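PDB 4HBS: putative hydrolase from Bacteroides ovatus, which is of unknown function but, as a five-bladed beta-propeller related to the beta-fructosidases, may hydrolyse glycosidic bonds in carbohydrates. Local coordinates for residues G57-F62 with D393-Y398; Q354-V359 with I373-D378. One frame throughout, in Å; residues are numbered along the deposited sequence.

Contact 1: G57-F62 with D393-Y398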
loop_
_atom_site.group_PDB
_atom_site.type_symbol
_atom_site.label_atom_id
_atom_site.label_comp_id
_atom_site.label_asym_id
_atom_site.label_seq_id
_atom_site.Cartn_x
_atom_site.Cartn_y
_atom_site.Cartn_z
ATOM N N GLY A 57 2.137 9.416 11.508
ATOM C CA GLY A 57 3.215 8.985 10.621
ATOM C C GLY A 57 3.191 7.483 10.424
ATOM O O GLY A 57 2.891 6.745 11.359
ATOM N N GLY A 58 3.475 7.031 9.209
ATOM C CA GLY A 58 3.373 5.619 8.886
ATOM C C GLY A 58 3.817 5.186 7.511
ATOM O O GLY A 58 4.252 5.981 6.682
ATOM N N ASP A 59 3.655 3.901 7.289
ATOM C CA ASP A 59 4.144 3.076 6.189
ATOM C C ASP A 59 3.003 2.222 5.662
ATOM O O ASP A 59 1.982 2.089 6.342
ATOM C CB ASP A 59 5.191 2.195 6.857
ATOM C CG ASP A 59 6.224 1.488 6.047
ATOM O OD1 ASP A 59 7.179 2.149 5.634
ATOM O OD2 ASP A 59 6.228 0.216 6.060
ATOM N N GLY A 60 3.191 1.609 4.499
ATOM C CA GLY A 60 2.154 0.804 3.859
ATOM C C GLY A 60 1.166 1.726 3.184
ATOM O O GLY A 60 1.472 2.289 2.132
ATOM N N VAL A 61 0.016 1.972 3.836
ATOM C CA VAL A 61 -1.021 2.893 3.350
ATOM C C VAL A 61 -1.690 2.232 2.145
ATOM O O VAL A 61 -1.314 2.473 0.999
ATOM C CB VAL A 61 -0.467 4.335 3.047
ATOM C CG1 VAL A 61 -1.595 5.313 2.771
ATOM C CG2 VAL A 61 0.395 4.849 4.207
ATOM N N PHE A 62 -2.633 1.327 2.437
ATOM C CA PHE A 62 -3.394 0.554 1.450
ATOM C C PHE A 62 -4.871 0.794 1.650
ATOM O O PHE A 62 -5.360 0.560 2.747
ATOM C CB PHE A 62 -3.122 -0.942 1.621
ATOM C CG PHE A 62 -1.710 -1.426 1.417
ATOM C CD1 PHE A 62 -0.750 -1.258 2.411
ATOM C CD2 PHE A 62 -1.390 -2.234 0.336
ATOM C CE1 PHE A 62 0.541 -1.761 2.249
ATOM C CE2 PHE A 62 -0.106 -2.758 0.189
ATOM C CZ PHE A 62 0.857 -2.502 1.137
ATOM N N ASP A 393 7.394 14.834 9.473
ATOM C CA ASP A 393 7.035 14.690 8.065
ATOM C C ASP A 393 8.013 13.921 7.121
ATOM O O ASP A 393 7.843 13.972 5.893
ATOM C CB ASP A 393 6.729 16.079 7.529
ATOM C CG ASP A 393 5.495 16.682 8.168
ATOM O OD1 ASP A 393 4.457 15.978 8.246
ATOM O OD2 ASP A 393 5.589 17.818 8.678
ATOM N N PHE A 394 8.910 13.105 7.669
ATOM C CA PHE A 394 9.720 12.236 6.820
ATOM C C PHE A 394 8.933 10.977 6.565
ATOM O O PHE A 394 8.801 10.515 5.434
ATOM C CB PHE A 394 11.052 11.875 7.499
ATOM C CG PHE A 394 12.089 12.967 7.465
ATOM C CD1 PHE A 394 12.641 13.387 6.260
ATOM C CD2 PHE A 394 12.569 13.523 8.640
ATOM C CE1 PHE A 394 13.668 14.327 6.234
ATOM C CE2 PHE A 394 13.555 14.511 8.609
ATOM C CZ PHE A 394 14.099 14.906 7.405
ATOM N N TYR A 395 8.402 10.421 7.654
ATOM C CA TYR A 395 7.713 9.163 7.682
ATOM C C TYR A 395 6.183 9.269 7.657
ATOM O O TYR A 395 5.505 8.940 8.628
ATOM C CB TYR A 395 8.171 8.450 8.931
ATOM C CG TYR A 395 7.933 6.974 8.885
ATOM C CD1 TYR A 395 8.611 6.169 7.980
ATOM C CD2 TYR A 395 7.057 6.367 9.772
ATOM C CE1 TYR A 395 8.398 4.806 7.932
ATOM C CE2 TYR A 395 6.855 5.001 9.752
ATOM C CZ TYR A 395 7.542 4.217 8.840
ATOM O OH TYR A 395 7.398 2.863 8.824
ATOM N N ARG A 396 5.645 9.634 6.509
ATOM C CA ARG A 396 4.203 9.702 6.298
ATOM C C ARG A 396 3.927 9.711 4.811
ATOM O O ARG A 396 4.832 10.052 4.019
ATOM C CB ARG A 396 3.546 10.909 7.009
ATOM C CG ARG A 396 4.345 12.177 7.029
ATOM C CD ARG A 396 4.230 12.941 5.740
ATOM N NE ARG A 396 3.405 14.130 5.924
ATOM C CZ ARG A 396 2.156 14.305 5.490
ATOM N NH1 ARG A 396 1.545 13.363 4.781
ATOM N NH2 ARG A 396 1.519 15.436 5.739
ATOM N N PRO A 397 2.699 9.311 4.388
ATOM C CA PRO A 397 2.420 9.286 2.959
ATOM C C PRO A 397 2.214 10.660 2.372
ATOM O O PRO A 397 1.795 11.580 3.055
ATOM C CB PRO A 397 1.149 8.443 2.856
ATOM C CG PRO A 397 0.489 8.585 4.153
ATOM C CD PRO A 397 1.528 8.867 5.174
ATOM N N TYR A 398 2.542 10.790 1.108
ATOM C CA TYR A 398 2.324 11.998 0.327
ATOM C C TYR A 398 1.487 11.543 -0.852
ATOM O O TYR A 398 1.766 10.475 -1.394
ATOM C CB TYR A 398 3.654 12.637 -0.067
ATOM C CG TYR A 398 4.285 13.375 1.089
ATOM C CD1 TYR A 398 3.749 14.576 1.551
ATOM C CD2 TYR A 398 5.397 12.861 1.750
ATOM C CE1 TYR A 398 4.337 15.277 2.604
ATOM C CE2 TYR A 398 5.987 13.549 2.816
ATOM C CZ TYR A 398 5.466 14.770 3.220
ATOM O OH TYR A 398 6.017 15.460 4.267
#
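Tyr395 lays one face of its ring against the backbone of Gly58, with the carbonyl carbon over that face and Gly58 O 4.1 Å above the centre of the ring. At the rim, Tyr395 CE2 comes 3.6 Å from Gly58 CA. A chi1 of -160°, with CG turned away from the backbone N, carries the ring along 57-59 and brings the hydroxyl beside Asp59. There the carboxylate plane is tilted only 17° from the ring. The polar ends are engaged outside the pair: Tyr395 OH hydrogen-bonds to Asp77 O, and Asp59 OD1 to Tyr357 OH. At the backbone, Gly58 N makes a weak hydrogen bond to Tyr395 O (2.8 Å). Farther along, Val61 CG2 meets the ring of Pro397 at CG, 3.7 Å away, the two side chains crossing at about a right angle. The loop is braced from within by the salt bridge of Arg396 NE to Asp393 OD1 (3.1 Å) and by Tyr398 OH, which donates to a lone pair of Asp393 O (2.9 Å). Arg87 is a second cationic partner of Asp393, and Arg396 NH2 hydrogen-bonds Asn46 O. The contact is wholly buried and joins two neighbouring propeller blades: strand 60-65, at the edge of one sheet, is met by the loop between strands 371-377 and 399-403 of the blade whose sheet combines strands from both ends of the chain.

Contact 2: Q354-V359 with I373-D378; sequences QHVYMV and ISTNTD. With GOL (glycerol), chain D.
Tyr357 and Asn376 grip each other through two backbone hydrogen bonds, Tyr357 N to Asn376 O at 2.9 Å and 164°, and Asn376 N to Tyr357 O, also 2.9 Å, making the hydrogen-bonded pair of an antiparallel beta hairpin within one blade of the propeller. Toward the open end of the hairpin, Gln354 N donates to Asp378 O (2.6 Å). A glycerol, probably from the crystallisation liquor, joins the side chains there: His355 ND1 donates to its O3 (3.0 Å), near the plane of the imidazole, and O3 in turn donates to Asp378 OD2 (2.7 Å).

With chi1 of 58°, the Tyr357 ring folds back over the partner strand, and Asn376 CB sits 3.7 Å from the ring centroid in a CH-pi contact, 15° off the normal. Glycerol O2 lies over the opposite face. The Asn376 amide stands nearly perpendicular to the ring, its OD1 taken by Gly60 N and its ND2 donating to Thr375 O. Tyr357 OH reaches out of the hairpin to hydrogen-bond Asp59 OD1. A leucine in place of Tyr357 would probably deprive Asn376 CB of its aromatic cover and leave Asp59 OD1 without its hydroxyl partner.

Beyond this pair the register slips by a residue at the selenomethionine Met358, whose phi and psi are both positive; its carbonyl O and that of Ser374 come near each other without bonding. A water donates to Met358 O (2.8 Å) and also hydrogen-bonds Ser374 OG, which has His362 as a further partner. On the side away from the tyrosine, Val356 packs against Thr377 and Thr375. Past the slip, Val359 CG1 touches Ile373 CG2 at 3.4 Å.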
loop_
_atom_site.group_PDB
_atom_site.type_symbol
_atom_site.label_atom_id
_atom_site.label_comp_id
_atom_site.label_asym_id
_atom_site.label_seq_id
_atom_site.Cartn_x
_atom_site.Cartn_y
_atom_site.Cartn_z
ATOM N N GLN A 354 15.819 9.747 2.429
ATOM C CA GLN A 354 16.579 8.558 2.021
ATOM C C GLN A 354 15.905 7.824 0.879
ATOM O O GLN A 354 16.449 7.825 -0.225
ATOM C CB GLN A 354 16.828 7.599 3.211
ATOM C CG GLN A 354 17.798 6.433 2.914
ATOM C CD GLN A 354 17.781 5.349 3.980
ATOM O OE1 GLN A 354 16.731 4.925 4.445
ATOM N NE2 GLN A 354 18.948 4.842 4.370
ATOM N N HIS A 355 14.748 7.186 1.132
ATOM C CA HIS A 355 14.063 6.359 0.136
ATOM C C HIS A 355 12.614 6.706 -0.027
ATOM O O HIS A 355 11.943 7.054 0.932
ATOM C CB HIS A 355 14.123 4.869 0.529
ATOM C CG HIS A 355 15.485 4.274 0.467
ATOM N ND1 HIS A 355 15.936 3.415 1.453
ATOM C CD2 HIS A 355 16.468 4.442 -0.450
ATOM C CE1 HIS A 355 17.167 3.073 1.105
ATOM N NE2 HIS A 355 17.534 3.668 -0.034
ATOM N N VAL A 356 12.122 6.534 -1.239
ATOM C CA VAL A 356 10.722 6.656 -1.553
ATOM C C VAL A 356 10.330 5.226 -1.937
ATOM O O VAL A 356 11.079 4.545 -2.645
ATOM C CB VAL A 356 10.352 7.743 -2.604
ATOM C CG1 VAL A 356 11.273 7.722 -3.819
ATOM C CG2 VAL A 356 8.899 7.619 -3.017
ATOM N N TYR A 357 9.250 4.726 -1.382
ATOM C CA TYR A 357 8.861 3.349 -1.642
ATOM C C TYR A 357 7.369 3.196 -1.469
ATOM O O TYR A 357 6.682 4.194 -1.237
ATOM C CB TYR A 357 9.648 2.397 -0.724
ATOM C CG TYR A 357 9.480 2.673 0.755
ATOM C CD1 TYR A 357 10.206 3.683 1.385
ATOM C CD2 TYR A 357 8.649 1.884 1.538
ATOM C CE1 TYR A 357 10.047 3.949 2.740
ATOM C CE2 TYR A 357 8.505 2.117 2.899
ATOM C CZ TYR A 357 9.220 3.142 3.504
ATOM O OH TYR A 357 9.120 3.360 4.857
HETATM N N MSE A 358 6.852 1.981 -1.687
HETATM C CA MSE A 358 5.439 1.695 -1.555
HETATM C C MSE A 358 4.587 2.684 -2.357
HETATM O O MSE A 358 3.704 3.359 -1.811
HETATM C CB MSE A 358 5.050 1.727 -0.082
HETATM C CG MSE A 358 3.879 0.851 0.225
HETATM SE SE MSE A 358 4.372 -1.000 0.352
HETATM C CE MSE A 358 5.292 -0.878 2.115
ATOM N N VAL A 359 4.875 2.790 -3.649
ATOM C CA VAL A 359 4.100 3.668 -4.517
ATOM C C VAL A 359 2.828 2.896 -4.794
ATOM O O VAL A 359 2.859 1.913 -5.538
ATOM C CB VAL A 359 4.872 4.086 -5.774
ATOM C CG1 VAL A 359 4.038 5.028 -6.622
ATOM C CG2 VAL A 359 6.183 4.759 -5.384
ATOM N N ILE A 373 -2.318 8.128 -6.334
ATOM C CA ILE A 373 -1.092 7.458 -5.916
ATOM C C ILE A 373 -0.610 8.025 -4.582
ATOM O O ILE A 373 -0.815 9.205 -4.306
ATOM C CB ILE A 373 -0.025 7.640 -7.044
ATOM C CG1 ILE A 373 -0.449 6.877 -8.321
ATOM C CG2 ILE A 373 1.365 7.191 -6.600
ATOM C CD1 ILE A 373 0.135 7.388 -9.559
ATOM N N SER A 374 0.035 7.193 -3.766
ATOM C CA SER A 374 0.585 7.613 -2.481
ATOM C C SER A 374 1.932 6.964 -2.289
ATOM O O SER A 374 2.098 5.802 -2.648
ATOM C CB SER A 374 -0.354 7.248 -1.332
ATOM O OG SER A 374 -0.235 5.897 -0.914
ATOM N N THR A 375 2.894 7.701 -1.726
ATOM C CA THR A 375 4.229 7.189 -1.456
ATOM C C THR A 375 4.411 6.922 0.018
ATOM O O THR A 375 3.515 7.150 0.818
ATOM C CB THR A 375 5.269 8.225 -1.878
ATOM O OG1 THR A 375 5.132 9.401 -1.071
ATOM C CG2 THR A 375 5.198 8.558 -3.332
ATOM N N ASN A 376 5.563 6.376 0.354
ATOM C CA ASN A 376 6.099 6.223 1.694
ATOM C C ASN A 376 7.497 6.771 1.579
ATOM O O ASN A 376 8.113 6.545 0.538
ATOM C CB ASN A 376 6.121 4.759 2.164
ATOM C CG ASN A 376 4.815 4.070 2.477
ATOM O OD1 ASN A 376 4.830 2.873 2.786
ATOM N ND2 ASN A 376 3.660 4.751 2.453
ATOM N N THR A 377 7.996 7.518 2.585
ATOM C CA THR A 377 9.354 8.061 2.549
ATOM C C THR A 377 10.035 7.769 3.854
ATOM O O THR A 377 9.382 7.435 4.834
ATOM C CB THR A 377 9.376 9.535 2.155
ATOM O OG1 THR A 377 8.283 10.207 2.773
ATOM C CG2 THR A 377 9.300 9.709 0.648
ATOM N N ASP A 378 11.361 7.871 3.835
ATOM C CA ASP A 378 12.324 7.479 4.875
ATOM C C ASP A 378 13.401 8.520 5.060
ATOM O O ASP A 378 13.844 9.077 4.055
ATOM C CB ASP A 378 13.075 6.243 4.280
ATOM C CG ASP A 378 13.095 4.943 4.994
ATOM O OD1 ASP A 378 12.162 4.680 5.768
ATOM O OD2 ASP A 378 13.956 4.114 4.659
HETATM C C1 GOL D . 11.949 0.280 4.823
HETATM O O1 GOL D . 11.131 -0.844 5.145
HETATM C C2 GOL D . 12.894 -0.049 3.689
HETATM O O2 GOL D . 12.187 -0.089 2.445
HETATM C C3 GOL D . 14.056 0.917 3.609
HETATM O O3 GOL D . 13.713 2.108 2.906
HETATM O O HOH W 1 1.707 3.961 0.021
#

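With centres about 8 Å apart, the two contacts meet directly along the seam between adjacent blades. Asp59 OD1 of contact 1 and Tyr357 OH of contact 2 are modelled 2.4 Å apart, a probable hydrogen bond, while Gly60 N probably donates to Asn376 OD1 at 2.7 Å. Packing supports these polar ties: Pro397 CB lies 3.4 Å from Thr375 O, and Gly60 O the same distance from Met358 CG. Through Tyr357 and Asn376 the hairpin is tied to Asp59 and Gly60, where the chain enters strand 60-65. The glycerol held by His355 and Asp378 lies about 5 Å from the Asp59 side chain (nearest atoms), consistent with a pocket here, although no catalytic residue is established.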